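Local coordinates for zinc finger (CCCH type) motif-containing protein (Toxoplasma gondii, PDB 7NH2) that probably reads N6-methyladenosine in messenger RNA through its YTH domain, the part of the protein present here, at residues A[34-39]-A[85-90]. Sequence-based numbering, arbitrary orientation.
Sequences GVWATS and GIWGPV. With OYK (~{N},9-dimethylpurin-6-amine), chain C.
Trp36 and Trp87 form two walls of a pocket that holds the N6-methyl group of the bound N,9-dimethylpurin-6-amine (OYK), a base analogue of N6-methyladenine. Their side chains cross at about a right angle, and the six-membered rings lie obliquely, with planes at 72° and centroids 5.4 Å apart; the closest ring atoms are Trp36 CE3 and Trp87 CH2. In Trp87, CG stands anti to the carbonyl carbon (chi1 -46°), which carries the indole across toward the 34-39 backbone. There its CH2 meets the carbonyl O of Val35, itself hydrogen-bonded to Ser30 OG, edge-on, in the ring plane, at 3.7 Å, while its CZ2 reaches Trp36 CA. Val35 CG1 packs against Trp87 CZ2 and CH2, and farther along the chain the methyl CB of Ala37 lies 3.6 Å from Trp87 NE1, whose N-H is engaged by Asn97 OD1. This bond and the flanking contacts should limit rotation of the indole.

The methyl carbon C09 of the ligand sits over the centre of one Trp87 face, 3.5 Å above the plane, while Ile86 CG2 lies over the opposite face, toward its rim. Trp36 has CG anti to its own N (chi1 -165°), and although its CB leads away from 85-90, the long indole returns so that one face, near its rim, lies against the methylamino group, CZ2 being 3.5 Å from OYK N08. The same N08 donates a weak, bent hydrogen bond to Ala37 O (2.8 Å). Further round the purine, Val90 CG2 touches C11 at 3.6 Å. Aromatic walls around the methyl group and a backbone carbonyl receiving the methylated amine's remaining N-H are the hallmark of the aromatic cage by which YTH domains recognise N6-methyladenosine.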
# COMPACT_ATOMS: atom_id res chain seq x y z
N GLY A 34 11.94 3.99 -2.84
CA GLY A 34 10.72 4.65 -3.28
C GLY A 34 10.03 3.97 -4.44
O GLY A 34 9.73 4.60 -5.46
N VAL A 35 9.76 2.67 -4.31
CA VAL A 35 9.32 1.87 -5.44
C VAL A 35 8.37 0.79 -4.95
O VAL A 35 8.49 0.30 -3.82
CB VAL A 35 10.55 1.27 -6.16
CG1 VAL A 35 11.33 0.33 -5.25
CG2 VAL A 35 10.11 0.58 -7.46
N TRP A 36 7.43 0.41 -5.81
CA TRP A 36 6.56 -0.73 -5.55
C TRP A 36 6.23 -1.41 -6.87
O TRP A 36 6.45 -0.85 -7.95
CB TRP A 36 5.28 -0.32 -4.79
CG TRP A 36 4.55 -1.52 -4.21
CD1 TRP A 36 3.33 -1.99 -4.56
CD2 TRP A 36 5.05 -2.41 -3.20
NE1 TRP A 36 3.02 -3.12 -3.82
CE2 TRP A 36 4.06 -3.39 -2.98
CE3 TRP A 36 6.23 -2.45 -2.45
CZ2 TRP A 36 4.23 -4.41 -2.05
CZ3 TRP A 36 6.40 -3.47 -1.53
CH2 TRP A 36 5.40 -4.43 -1.34
N ALA A 37 5.73 -2.64 -6.77
CA ALA A 37 5.08 -3.31 -7.90
C ALA A 37 4.02 -4.23 -7.33
O ALA A 37 4.10 -4.64 -6.17
CB ALA A 37 6.07 -4.10 -8.76
N THR A 38 3.00 -4.53 -8.14
CA THR A 38 1.91 -5.38 -7.70
C THR A 38 1.56 -6.34 -8.83
O THR A 38 2.18 -6.33 -9.90
CB THR A 38 0.73 -4.52 -7.20
OG1 THR A 38 -0.28 -5.36 -6.64
CG2 THR A 38 0.15 -3.66 -8.32
N SER A 39 0.57 -7.21 -8.59
CA SER A 39 0.11 -8.15 -9.60
C SER A 39 -0.35 -7.40 -10.84
O SER A 39 -0.66 -6.21 -10.80
CB SER A 39 -1.06 -8.97 -9.07
OG SER A 39 -2.21 -8.14 -8.99
N GLY A 85 13.82 -5.54 -12.29
CA GLY A 85 14.15 -6.76 -11.58
C GLY A 85 14.57 -6.60 -10.13
O GLY A 85 15.12 -7.53 -9.55
N ILE A 86 14.29 -5.44 -9.52
CA ILE A 86 14.77 -5.16 -8.17
C ILE A 86 14.26 -6.16 -7.14
O ILE A 86 14.92 -6.42 -6.13
CB ILE A 86 14.44 -3.70 -7.77
CG1 ILE A 86 15.15 -3.32 -6.47
CG2 ILE A 86 12.91 -3.48 -7.66
CD1 ILE A 86 15.03 -1.86 -6.11
N TRP A 87 13.08 -6.75 -7.38
CA TRP A 87 12.49 -7.70 -6.44
C TRP A 87 13.02 -9.12 -6.63
O TRP A 87 12.66 -10.00 -5.84
CB TRP A 87 10.97 -7.75 -6.62
CG TRP A 87 10.37 -6.41 -6.71
CD1 TRP A 87 9.88 -5.82 -7.84
CD2 TRP A 87 10.21 -5.46 -5.66
NE1 TRP A 87 9.43 -4.56 -7.55
CE2 TRP A 87 9.61 -4.32 -6.22
CE3 TRP A 87 10.50 -5.47 -4.29
CZ2 TRP A 87 9.31 -3.19 -5.46
CZ3 TRP A 87 10.20 -4.35 -3.55
CH2 TRP A 87 9.61 -3.23 -4.13
N GLY A 88 13.85 -9.35 -7.64
CA GLY A 88 14.28 -10.69 -7.95
C GLY A 88 13.31 -11.35 -8.92
O GLY A 88 12.49 -10.69 -9.56
N PRO A 89 13.41 -12.68 -9.03
CA PRO A 89 12.60 -13.40 -10.03
C PRO A 89 11.11 -13.19 -9.93
O PRO A 89 10.41 -13.33 -10.94
CB PRO A 89 12.97 -14.87 -9.79
CG PRO A 89 14.32 -14.81 -9.17
CD PRO A 89 14.37 -13.56 -8.35
N VAL A 90 10.58 -12.86 -8.75
CA VAL A 90 9.15 -12.56 -8.65
C VAL A 90 8.72 -11.43 -9.58
O VAL A 90 7.54 -11.35 -9.94
CB VAL A 90 8.76 -12.31 -7.18
CG1 VAL A 90 9.22 -10.94 -6.73
CG2 VAL A 90 7.25 -12.46 -7.00
N12 OYK C . 4.49 -10.61 -4.75
C01 OYK C . 1.42 -11.09 -5.21
C03 OYK C . 1.60 -8.62 -5.15
C05 OYK C . 3.48 -9.71 -4.89
C06 OYK C . 3.75 -8.36 -4.83
C07 OYK C . 5.10 -7.98 -4.63
C09 OYK C . 6.80 -6.09 -4.54
C11 OYK C . 5.74 -10.21 -4.56
N02 OYK C . 2.14 -9.83 -5.09
N04 OYK C . 2.56 -7.71 -5.00
N08 OYK C . 5.43 -6.58 -4.58
N10 OYK C . 6.03 -8.92 -4.51